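Long-range contacts in WbbM protein (Klebsiella pneumoniae, PDB 6U4B), which probably acts as a trimeric, metal-binding bifunctional glycosyltransferase that polymerises the sugar chain of a bacterial O-antigen: residues Asn291-Pro296 against Phe396-Lys401; Ile324-Lys329 against Thr409-Asp414; Asp334-Glu339 against Ser361-Asp366; Tyr344-Arg349 against Thr586-Glu591. All blocks are in the same frame, centred on the assembly; numbering follows the deposited sequence.

In the fold
Interaction 3 lies near the middle of the chain, pairing parallel strands 333-340 and 360-366. The other three are placed around it, their centres about 12 Å (interaction 1), 17 Å (interaction 2) and 16 Å (interaction 4) away. Helix 344-352, between the two strands in sequence, carries one half of interaction 4, and Phe364 packs on its Lys347. Interaction 1 touches interaction 3 through Tyr399 and Asn295, so the loop arriving from the other large sheet is tied to the sheet that holds interaction 3. Along the chain, segments of interactions 1, 2 and 4 alternate, bringing distant sequence together around that sheet; interaction 2 lies toward the magnesium held by Asp406, Asp408 and His560, and interaction 4 toward neighbouring subunits.

Interaction 1: residues Asn291-Pro296 against Phe396-Lys401; sequences NGALNP and FRRYDK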
# COMPACT_ATOMS: atom_id res chain seq x y z
N ASN A 291 24.07 23.48 -26.94
CA ASN A 291 25.19 23.98 -26.16
C ASN A 291 24.80 24.33 -24.72
O ASN A 291 25.62 24.91 -24.00
CB ASN A 291 25.82 25.21 -26.84
CG ASN A 291 24.88 26.41 -26.90
OD1 ASN A 291 23.67 26.29 -26.67
ND2 ASN A 291 25.43 27.58 -27.21
N GLY A 292 23.59 24.00 -24.30
CA GLY A 292 23.11 24.35 -22.98
C GLY A 292 23.60 23.41 -21.89
O GLY A 292 24.44 22.53 -22.10
N ALA A 293 23.07 23.63 -20.69
CA ALA A 293 23.41 22.85 -19.52
C ALA A 293 22.28 22.97 -18.51
O ALA A 293 21.53 23.95 -18.52
CB ALA A 293 24.74 23.31 -18.90
N LEU A 294 22.17 21.98 -17.63
CA LEU A 294 21.12 21.97 -16.62
C LEU A 294 21.59 22.67 -15.36
O LEU A 294 22.72 22.47 -14.91
CB LEU A 294 20.69 20.54 -16.30
CG LEU A 294 19.95 19.84 -17.44
CD1 LEU A 294 19.59 18.42 -17.05
CD2 LEU A 294 18.70 20.62 -17.82
N ASN A 295 20.73 23.49 -14.80
CA ASN A 295 21.12 24.16 -13.57
C ASN A 295 20.57 23.43 -12.35
O ASN A 295 19.51 22.80 -12.42
CB ASN A 295 20.61 25.61 -13.57
CG ASN A 295 21.48 26.53 -14.40
OD1 ASN A 295 21.48 26.47 -15.63
ND2 ASN A 295 22.23 27.39 -13.72
N PRO A 296 21.29 23.49 -11.23
CA PRO A 296 20.77 22.89 -10.00
C PRO A 296 19.46 23.53 -9.59
O PRO A 296 19.23 24.73 -9.80
CB PRO A 296 21.88 23.17 -8.98
CG PRO A 296 23.12 23.37 -9.80
CD PRO A 296 22.65 24.02 -11.06
N PHE A 396 26.07 18.39 -17.28
CA PHE A 396 26.05 18.71 -15.85
C PHE A 396 27.27 19.51 -15.41
O PHE A 396 27.65 19.46 -14.24
CB PHE A 396 25.91 17.43 -15.03
CG PHE A 396 24.61 16.72 -15.25
CD1 PHE A 396 23.50 17.03 -14.48
CD2 PHE A 396 24.49 15.75 -16.23
CE1 PHE A 396 22.30 16.39 -14.68
CE2 PHE A 396 23.28 15.10 -16.44
CZ PHE A 396 22.19 15.42 -15.66
N ARG A 397 27.87 20.27 -16.33
CA ARG A 397 29.10 21.00 -16.04
C ARG A 397 28.94 22.09 -14.99
O ARG A 397 29.94 22.61 -14.51
CB ARG A 397 29.67 21.61 -17.33
CG ARG A 397 28.75 22.63 -18.01
CD ARG A 397 29.42 23.20 -19.26
NE ARG A 397 28.54 24.10 -20.00
CZ ARG A 397 27.66 23.71 -20.91
NH1 ARG A 397 27.53 22.42 -21.19
NH2 ARG A 397 26.90 24.60 -21.54
N ARG A 398 27.71 22.43 -14.61
CA ARG A 398 27.47 23.40 -13.55
C ARG A 398 27.33 22.75 -12.18
O ARG A 398 27.08 23.46 -11.20
CB ARG A 398 26.23 24.24 -13.87
CG ARG A 398 26.48 25.23 -14.99
CD ARG A 398 25.20 25.80 -15.57
NE ARG A 398 25.42 26.26 -16.94
CZ ARG A 398 24.55 26.98 -17.64
NH1 ARG A 398 23.39 27.34 -17.10
NH2 ARG A 398 24.84 27.34 -18.88
N TYR A 399 27.48 21.44 -12.10
CA TYR A 399 27.47 20.71 -10.84
C TYR A 399 28.90 20.42 -10.40
O TYR A 399 29.80 20.23 -11.22
CB TYR A 399 26.70 19.40 -10.97
CG TYR A 399 25.20 19.55 -11.09
CD1 TYR A 399 24.37 19.23 -10.03
CD2 TYR A 399 24.61 20.01 -12.26
CE1 TYR A 399 23.00 19.36 -10.12
CE2 TYR A 399 23.24 20.15 -12.37
CZ TYR A 399 22.43 19.82 -11.29
OH TYR A 399 21.06 19.95 -11.38
N ASP A 400 29.11 20.38 -9.08
CA ASP A 400 30.42 19.97 -8.56
C ASP A 400 30.59 18.46 -8.66
O ASP A 400 31.57 17.98 -9.24
CB ASP A 400 30.60 20.44 -7.12
CG ASP A 400 30.93 21.92 -7.02
OD1 ASP A 400 30.64 22.52 -5.96
OD2 ASP A 400 31.46 22.47 -8.00
N LYS A 401 29.65 17.70 -8.10
CA LYS A 401 29.68 16.25 -8.19
C LYS A 401 28.29 15.73 -8.51
O LYS A 401 27.27 16.32 -8.12
CB LYS A 401 30.20 15.61 -6.90
CG LYS A 401 31.68 15.85 -6.65
CD LYS A 401 32.24 14.94 -5.57
CE LYS A 401 31.62 15.22 -4.22
NZ LYS A 401 32.30 14.44 -3.14
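Asn291 meets Arg397 through its backbone: NH2 of the arginine gives a hydrogen bond of 2.8 Å to Asn291 O, approaching tilted from the carbonyl plane, while the asparagine's own OD1 is turned to the backbone N of Phe41. Gly292 O comes next to the same guanidinium and receives only weak bonds, one of them from Arg397 NH1 at 3.2 Å. Because NH1 also binds Gln394 O, three carbonyls gather round one cation. The arginine's CG sits between its backbone N and carbonyl carbon (chi1 61°), and the extended chain beyond it carries the charge back along 291-293.

Ala293 shows how one methyl can serve two arginines. Its CB stands over the centre of the Arg397 guanidinium, 3.6 Å from CZ, and also covers one face of the Arg398 group, 3.6 Å from NE. Leu294 lies beside Phe396, CD1 to CE1 4.1 Å, and its carbonyl O faces the edge of the Tyr399 ring, 3.5 Å from CE2. At Asn295, OD1 is 2.6 Å from Arg398 NH1, but the N-H...O angle of 123° makes this a weak bond. Pro296 closes the series with a CH-pi contact, its CG 4.0 Å from the centroid of the Tyr399 ring, whose hydroxyl bonds Asp334.

The type I turn Phe396-Tyr399 presents these groups between helix 392-395 and strand 402-405. Leu294 and Phe396 both rest on Val336 of strand 333-340, and Phe396 and Tyr399 touch strand 302-309, so the loop from strand 277-285 is seated beside the sheet it is about to enter.

Interaction 2: residues Ile324-Lys329 against Thr409-Asp414; sequences IRHADK and TVVKAD
The imidazole of His326 lies flat over the peptide joining Lys412 to Ala413, with Lys412 C beneath the centre of the ring. CE1 is 3.3 Å from Lys412 O, and no hydrogen bond forms between ring and peptide. At the root of the side chain, His326 CB stands 3.5 Å from Ala413 O, while His326 O takes a CA-H...O contact of 3.3 Å from Asp414 CA. With CG anti to the carbonyl carbon (chi1 -65°), the ring is carried over the other chain just where helix 313-325 ends.

Two waters meet the imidazole in its plane, at NE2. The first lies 3.0 Å from His326 NE2 and donates to Val411 O at 2.8 Å, joining ring to strand; the second links NE2 weakly to Lys412 NZ. Farther along, Asp328 CB packs 3.6 Å from Asp414 OD2.

In the second shell, Val411 N is hydrogen-bonded to Ser322 OG of helix 313-325. Lys412 NZ forms a salt bridge with Asp578, and Asp414 is held by Tyr333 and Lys331, the latter probably easing the nearness of its carboxylate to that of Asp328. Asp328 OD1 binds Asn330 N.

Strand 409-411 directly follows Asp406 and Asp408, which bind magnesium together with His560 of the adjoining strand 558-560. This is the DxD arrangement of GT-A-type glycosyltransferases such as family 8, and the contact ties the strand leaving that motif to the end of helix 313-325.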
# COMPACT_ATOMS: atom_id res chain seq x y z
N ILE A 324 13.75 7.42 -3.15
CA ILE A 324 12.89 8.19 -2.25
C ILE A 324 12.75 7.49 -0.90
O ILE A 324 12.77 8.13 0.16
CB ILE A 324 11.52 8.42 -2.90
CG1 ILE A 324 11.65 9.34 -4.12
CG2 ILE A 324 10.53 8.99 -1.89
CD1 ILE A 324 10.37 9.55 -4.87
N ARG A 325 12.59 6.16 -0.92
CA ARG A 325 12.30 5.45 0.33
C ARG A 325 13.49 5.45 1.28
O ARG A 325 13.31 5.36 2.49
CB ARG A 325 11.87 4.02 0.02
CG ARG A 325 10.52 3.94 -0.69
CD ARG A 325 10.09 2.50 -0.94
NE ARG A 325 9.68 1.83 0.28
CZ ARG A 325 10.48 1.06 1.02
NH1 ARG A 325 10.02 0.49 2.13
NH2 ARG A 325 11.74 0.87 0.66
N HIS A 326 14.71 5.59 0.75
CA HIS A 326 15.92 5.64 1.55
C HIS A 326 16.52 7.04 1.62
O HIS A 326 17.67 7.20 2.02
CB HIS A 326 16.95 4.65 1.01
CG HIS A 326 16.52 3.22 1.13
ND1 HIS A 326 16.70 2.48 2.28
CD2 HIS A 326 15.92 2.39 0.25
CE1 HIS A 326 16.23 1.26 2.10
NE2 HIS A 326 15.75 1.18 0.87
N ALA A 327 15.75 8.06 1.24
CA ALA A 327 16.24 9.43 1.24
C ALA A 327 16.31 9.98 2.66
O ALA A 327 15.46 9.67 3.51
CB ALA A 327 15.35 10.32 0.38
N ASP A 328 17.32 10.80 2.92
CA ASP A 328 17.42 11.52 4.18
C ASP A 328 16.46 12.70 4.16
O ASP A 328 16.43 13.48 3.20
CB ASP A 328 18.85 12.00 4.41
CG ASP A 328 19.02 12.75 5.73
OD1 ASP A 328 18.06 12.85 6.51
OD2 ASP A 328 20.14 13.25 5.98
N LYS A 329 15.66 12.84 5.23
CA LYS A 329 14.69 13.92 5.29
C LYS A 329 15.37 15.28 5.29
O LYS A 329 14.79 16.27 4.81
CB LYS A 329 13.80 13.77 6.52
CG LYS A 329 14.52 13.94 7.85
CD LYS A 329 13.54 13.88 9.02
CE LYS A 329 14.24 13.97 10.36
NZ LYS A 329 14.86 15.31 10.59
N THR A 409 18.49 -0.99 -11.42
CA THR A 409 18.96 -1.13 -10.05
C THR A 409 17.85 -0.71 -9.09
O THR A 409 16.87 -0.07 -9.47
CB THR A 409 20.20 -0.27 -9.79
OG1 THR A 409 19.85 1.12 -9.90
CG2 THR A 409 21.32 -0.59 -10.79
N VAL A 410 18.03 -1.09 -7.82
CA VAL A 410 17.33 -0.48 -6.70
C VAL A 410 18.35 -0.24 -5.60
O VAL A 410 19.27 -1.05 -5.41
CB VAL A 410 16.16 -1.35 -6.17
CG1 VAL A 410 15.07 -1.50 -7.23
CG2 VAL A 410 16.65 -2.72 -5.71
N VAL A 411 18.21 0.87 -4.88
CA VAL A 411 19.11 1.18 -3.79
C VAL A 411 18.49 0.71 -2.48
O VAL A 411 17.27 0.63 -2.33
CB VAL A 411 19.45 2.69 -3.73
CG1 VAL A 411 20.00 3.16 -5.07
CG2 VAL A 411 18.23 3.50 -3.34
N LYS A 412 19.36 0.36 -1.53
CA LYS A 412 18.94 -0.00 -0.18
C LYS A 412 19.48 0.98 0.85
O LYS A 412 19.45 0.69 2.05
CB LYS A 412 19.41 -1.42 0.16
CG LYS A 412 19.05 -2.47 -0.88
CD LYS A 412 17.59 -2.87 -0.79
CE LYS A 412 17.32 -3.63 0.50
NZ LYS A 412 15.94 -4.19 0.53
N ALA A 413 19.98 2.14 0.42
CA ALA A 413 20.61 3.09 1.31
C ALA A 413 20.51 4.48 0.71
O ALA A 413 20.15 4.66 -0.46
CB ALA A 413 22.07 2.72 1.58
N ASP A 414 20.84 5.48 1.53
CA ASP A 414 20.87 6.86 1.09
C ASP A 414 21.98 7.06 0.06
O ASP A 414 23.16 6.83 0.38
CB ASP A 414 21.06 7.78 2.29
CG ASP A 414 21.10 9.25 1.92
OD1 ASP A 414 20.82 9.60 0.75
OD2 ASP A 414 21.43 10.07 2.81
O HOH W 1 14.85 -0.43 -1.44
O HOH W 2 14.84 -1.39 1.74

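Interaction 3: residues Asp334-Glu339 against Ser361-Asp366; sequences DIVVLE and SLRFFD
Asp334 OD1 is gripped by two donors: Arg363 NH2, in a salt bridge of 3.0 Å that uses the syn lone pair, and a water donating at 2.7 Å to the same OD1. This water is a four-way joint: it also donates to Ile335 O at 2.6 Å, accepts from Ser361 OG at 2.8 Å, and accepts from Arg363 NE. The remaining nitrogen of the guanidinium, Arg363 NH1, binds Asn295 O, and Asp334 OD2 has its own partner in Tyr399.

The two strands, 333-340 and 360-366, belong with helix 344-352 to a beta-alpha-beta unit in the Rossmann-like sheet of this glycosyltransferase domain. They run parallel, and the axes of the two short strand segments are 28° apart. Five backbone bonds alternate between the chains, from Ile335 N to Ser361 O through to Glu339 N to Phe365 O; the middle one, Val337 N to Arg363 O at 2.8 Å, is nearly straight at 171°.

On the face carrying Ile335, Val337, Leu362 and Phe364, the last two pack on helix 344-352. Val337 CB lies 3.6 Å from Phe364 CD1, the two side chains pointing the same way, and Ile335 CG2 is 3.7 Å from Leu362 CD2. On the other face Val336 CG2 rests against the Arg363 guanidinium, while the Phe365 ring meets Phe290.

Glu339 CG lies between its backbone N and carbonyl carbon (chi1 58°), and a bend at the next bond brings OE1, hydrogen-bonded to Asn59 ND2, to 3.5 Å from Asp366 CA.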
# COMPACT_ATOMS: atom_id res chain seq x y z
N ASP A 334 18.24 15.84 -6.36
CA ASP A 334 18.06 16.45 -7.68
C ASP A 334 18.22 15.33 -8.71
O ASP A 334 19.32 15.04 -9.16
CB ASP A 334 19.07 17.58 -7.88
CG ASP A 334 18.92 18.30 -9.21
OD1 ASP A 334 18.12 17.88 -10.07
OD2 ASP A 334 19.61 19.33 -9.39
N ILE A 335 17.10 14.71 -9.07
CA ILE A 335 17.10 13.58 -9.99
C ILE A 335 16.83 14.09 -11.40
O ILE A 335 15.87 14.82 -11.63
CB ILE A 335 16.06 12.52 -9.58
CG1 ILE A 335 16.25 12.12 -8.12
CG2 ILE A 335 16.17 11.31 -10.49
CD1 ILE A 335 15.30 11.04 -7.65
N VAL A 336 17.69 13.70 -12.34
CA VAL A 336 17.53 14.06 -13.75
C VAL A 336 17.56 12.77 -14.56
O VAL A 336 18.54 12.01 -14.48
CB VAL A 336 18.61 15.03 -14.23
CG1 VAL A 336 18.47 15.26 -15.73
CG2 VAL A 336 18.51 16.35 -13.48
N VAL A 337 16.51 12.54 -15.34
CA VAL A 337 16.43 11.36 -16.20
C VAL A 337 16.76 11.78 -17.63
O VAL A 337 16.07 12.62 -18.22
CB VAL A 337 15.04 10.72 -16.14
CG1 VAL A 337 14.88 9.69 -17.25
CG2 VAL A 337 14.82 10.06 -14.77
N LEU A 338 17.83 11.21 -18.18
CA LEU A 338 18.15 11.37 -19.60
C LEU A 338 17.26 10.40 -20.36
O LEU A 338 17.60 9.22 -20.51
CB LEU A 338 19.63 11.10 -19.85
CG LEU A 338 20.59 11.84 -18.92
CD1 LEU A 338 22.03 11.46 -19.22
CD2 LEU A 338 20.38 13.33 -19.03
N GLU A 339 16.13 10.89 -20.85
CA GLU A 339 15.08 10.03 -21.39
C GLU A 339 15.22 9.90 -22.90
O GLU A 339 15.55 10.86 -23.60
CB GLU A 339 13.69 10.56 -21.03
CG GLU A 339 13.40 11.99 -21.50
CD GLU A 339 12.73 12.03 -22.86
OE1 GLU A 339 12.82 13.08 -23.53
OE2 GLU A 339 12.12 11.02 -23.27
N SER A 361 13.39 16.33 -6.37
CA SER A 361 13.02 16.87 -7.67
C SER A 361 13.30 15.84 -8.75
O SER A 361 14.26 15.06 -8.66
CB SER A 361 13.77 18.16 -7.98
OG SER A 361 13.53 18.58 -9.31
N LEU A 362 12.46 15.84 -9.78
CA LEU A 362 12.62 14.96 -10.93
C LEU A 362 12.43 15.79 -12.19
O LEU A 362 11.39 16.43 -12.37
CB LEU A 362 11.61 13.80 -10.90
CG LEU A 362 11.94 12.48 -11.60
CD1 LEU A 362 10.77 12.02 -12.46
CD2 LEU A 362 13.23 12.53 -12.41
N ARG A 363 13.44 15.78 -13.06
CA ARG A 363 13.38 16.47 -14.34
C ARG A 363 13.82 15.52 -15.44
O ARG A 363 14.54 14.55 -15.20
CB ARG A 363 14.25 17.73 -14.34
CG ARG A 363 13.79 18.82 -13.37
CD ARG A 363 14.79 19.97 -13.34
NE ARG A 363 16.07 19.57 -12.77
CZ ARG A 363 17.19 20.29 -12.86
NH1 ARG A 363 17.18 21.45 -13.50
NH2 ARG A 363 18.31 19.85 -12.31
N PHE A 364 13.38 15.82 -16.66
CA PHE A 364 13.69 15.01 -17.83
C PHE A 364 14.46 15.83 -18.84
O PHE A 364 14.18 17.02 -19.03
CB PHE A 364 12.41 14.46 -18.48
CG PHE A 364 11.70 13.44 -17.64
CD1 PHE A 364 12.08 12.11 -17.68
CD2 PHE A 364 10.64 13.81 -16.83
CE1 PHE A 364 11.42 11.16 -16.91
CE2 PHE A 364 9.98 12.87 -16.05
CZ PHE A 364 10.37 11.55 -16.09
N PHE A 365 15.42 15.19 -19.50
CA PHE A 365 16.15 15.80 -20.60
C PHE A 365 16.23 14.79 -21.74
O PHE A 365 16.57 13.62 -21.52
CB PHE A 365 17.56 16.23 -20.17
CG PHE A 365 18.34 16.91 -21.26
CD1 PHE A 365 18.08 18.24 -21.58
CD2 PHE A 365 19.31 16.23 -21.97
CE1 PHE A 365 18.79 18.88 -22.58
CE2 PHE A 365 20.03 16.87 -22.98
CZ PHE A 365 19.76 18.19 -23.29
N ASP A 366 15.91 15.24 -22.95
CA ASP A 366 15.99 14.39 -24.13
C ASP A 366 17.44 13.99 -24.37
O ASP A 366 18.26 14.81 -24.79
CB ASP A 366 15.42 15.12 -25.36
CG ASP A 366 15.32 14.22 -26.58
OD1 ASP A 366 14.73 14.66 -27.59
OD2 ASP A 366 15.81 13.07 -26.53
O HOH W 3 15.58 17.30 -10.77
O HOH W 4 13.44 11.77 -26.00

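Interaction 4: residues Tyr344-Arg349 against Thr586-Glu591; sequences YLNKTR and TPWEME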
# COMPACT_ATOMS: atom_id res chain seq x y z
N TYR A 344 4.67 10.11 -22.60
CA TYR A 344 4.12 11.17 -21.76
C TYR A 344 3.48 10.59 -20.50
O TYR A 344 3.64 11.13 -19.41
CB TYR A 344 3.10 11.99 -22.55
CG TYR A 344 2.54 13.17 -21.78
CD1 TYR A 344 1.37 13.05 -21.05
CD2 TYR A 344 3.20 14.39 -21.77
CE1 TYR A 344 0.86 14.12 -20.34
CE2 TYR A 344 2.70 15.47 -21.06
CZ TYR A 344 1.53 15.33 -20.35
OH TYR A 344 1.03 16.40 -19.64
N LEU A 345 2.76 9.47 -20.65
CA LEU A 345 2.16 8.81 -19.50
C LEU A 345 3.22 8.38 -18.49
O LEU A 345 3.08 8.63 -17.28
CB LEU A 345 1.33 7.61 -19.96
CG LEU A 345 0.61 6.80 -18.87
CD1 LEU A 345 -0.30 7.69 -18.04
CD2 LEU A 345 -0.18 5.66 -19.50
N ASN A 346 4.29 7.74 -18.96
CA ASN A 346 5.32 7.27 -18.03
C ASN A 346 6.06 8.42 -17.38
O ASN A 346 6.37 8.37 -16.19
CB ASN A 346 6.29 6.33 -18.75
CG ASN A 346 5.80 4.90 -18.78
OD1 ASN A 346 5.15 4.44 -17.84
ND2 ASN A 346 6.10 4.19 -19.86
N LYS A 347 6.35 9.48 -18.14
CA LYS A 347 7.00 10.65 -17.55
C LYS A 347 6.12 11.27 -16.47
O LYS A 347 6.63 11.70 -15.42
CB LYS A 347 7.33 11.69 -18.63
CG LYS A 347 8.51 11.29 -19.51
CD LYS A 347 9.08 12.48 -20.30
CE LYS A 347 8.27 12.77 -21.56
NZ LYS A 347 9.03 13.64 -22.50
N THR A 348 4.81 11.31 -16.70
CA THR A 348 3.89 11.83 -15.69
C THR A 348 3.89 10.95 -14.44
O THR A 348 3.98 11.44 -13.31
CB THR A 348 2.48 11.94 -16.26
OG1 THR A 348 2.46 12.93 -17.30
CG2 THR A 348 1.49 12.32 -15.18
N ARG A 349 3.80 9.63 -14.64
CA ARG A 349 3.83 8.70 -13.51
C ARG A 349 5.12 8.82 -12.71
O ARG A 349 5.10 8.74 -11.48
CB ARG A 349 3.66 7.27 -14.02
CG ARG A 349 2.33 6.99 -14.68
CD ARG A 349 2.31 5.61 -15.32
NE ARG A 349 0.96 5.15 -15.61
CZ ARG A 349 0.67 3.96 -16.13
NH1 ARG A 349 1.64 3.12 -16.42
NH2 ARG A 349 -0.59 3.62 -16.35
N THR A 586 2.47 1.53 -7.18
CA THR A 586 2.75 2.48 -8.25
C THR A 586 1.83 2.13 -9.42
O THR A 586 1.22 1.06 -9.40
CB THR A 586 4.22 2.46 -8.67
OG1 THR A 586 4.51 1.24 -9.36
CG2 THR A 586 5.13 2.59 -7.45
N PRO A 587 1.67 3.00 -10.42
CA PRO A 587 0.83 2.62 -11.58
C PRO A 587 1.37 1.44 -12.36
O PRO A 587 0.61 0.84 -13.14
CB PRO A 587 0.81 3.89 -12.44
CG PRO A 587 1.07 4.99 -11.48
CD PRO A 587 2.02 4.44 -10.46
N TRP A 588 2.64 1.08 -12.20
CA TRP A 588 3.20 -0.08 -12.90
C TRP A 588 2.93 -1.39 -12.18
O TRP A 588 3.36 -2.44 -12.67
CB TRP A 588 4.71 0.09 -13.09
CG TRP A 588 5.09 1.34 -13.82
CD1 TRP A 588 5.04 1.55 -15.17
CD2 TRP A 588 5.59 2.55 -13.24
NE1 TRP A 588 5.48 2.82 -15.47
CE2 TRP A 588 5.82 3.45 -14.30
CE3 TRP A 588 5.87 2.96 -11.94
CZ2 TRP A 588 6.31 4.74 -14.09
CZ3 TRP A 588 6.35 4.23 -11.73
CH2 TRP A 588 6.57 5.11 -12.80
N GLU A 589 2.21 -1.37 -11.05
CA GLU A 589 2.05 -2.58 -10.25
C GLU A 589 1.28 -3.66 -11.00
O GLU A 589 1.74 -4.80 -11.10
CB GLU A 589 1.35 -2.23 -8.93
CG GLU A 589 0.98 -3.44 -8.09
CD GLU A 589 0.64 -3.06 -6.66
OE1 GLU A 589 1.04 -3.81 -5.75
OE2 GLU A 589 -0.01 -2.02 -6.46
N MET A 590 0.12 -3.31 -11.55
CA MET A 590 -0.65 -4.29 -12.31
C MET A 590 0.00 -4.62 -13.65
O MET A 590 -0.29 -5.68 -14.22
CB MET A 590 -2.08 -3.80 -12.53
CG MET A 590 -2.18 -2.38 -13.08
SD MET A 590 -3.77 -2.07 -13.87
CE MET A 590 -3.33 -2.23 -15.59
N GLU A 591 0.86 -3.74 -14.17
CA GLU A 591 1.60 -4.06 -15.39
C GLU A 591 2.50 -5.28 -15.18
O GLU A 591 2.68 -6.08 -16.10
CB GLU A 591 2.44 -2.87 -15.84
CG GLU A 591 1.71 -1.83 -16.66
CD GLU A 591 2.67 -0.90 -17.38
OE1 GLU A 591 3.66 -1.40 -17.95
OE2 GLU A 591 2.45 0.33 -17.36
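Arg349 leaves its helix with CG anti to the carbonyl carbon (chi1 -64°) and stays extended to NE; its CG-to-NE run slides past Pro587 in the opposite direction, while CB packs on the indole of Trp588, swung toward it by the same kind of first torsion. Pro587 CB lies over one face of the guanidinium, 3.4 Å from Arg349 NE, and Leu345 CD2 covers the opposite face. On the indole, Arg349 CB is 3.7 Å from Trp588 CZ2. Guanidinium and indole planes stand at 90°, and any cation-pi attraction is long and at most weak.

Two carboxylates meet the guanidinium. Arg349 NH1 forms a salt bridge of 3.1 Å with Glu591 OE2, which lies in the guanidinium plane, although Glu591 is poorly ordered; NE makes another with Asp577 of the second subunit. The contact joins helix 344-352, the crossover helix of a beta-alpha-beta unit, to the start of helix 589-596 at a subunit interface of the trimer. Glu589, at the start of helix 589-596, packs against Glu589 of both other subunits.

Trp588 is fixed at its edge as well. NE1 donates to Asn346 OD1 at 2.9 Å with an angle of 158°; the acceptor lies in the indole plane, whereas the donor sits above the plane of the amide carbonyl. Asn346 ND2 bonds Asp310 OD2, which probably helps orient the amide. Trp588 N donates weakly to Thr586 OG1 at 3.4 Å, a capping bond in the type I turn Thr586-Glu589, and Thr586 directly follows Asn585, a ligand of a second magnesium not bound to this chain here.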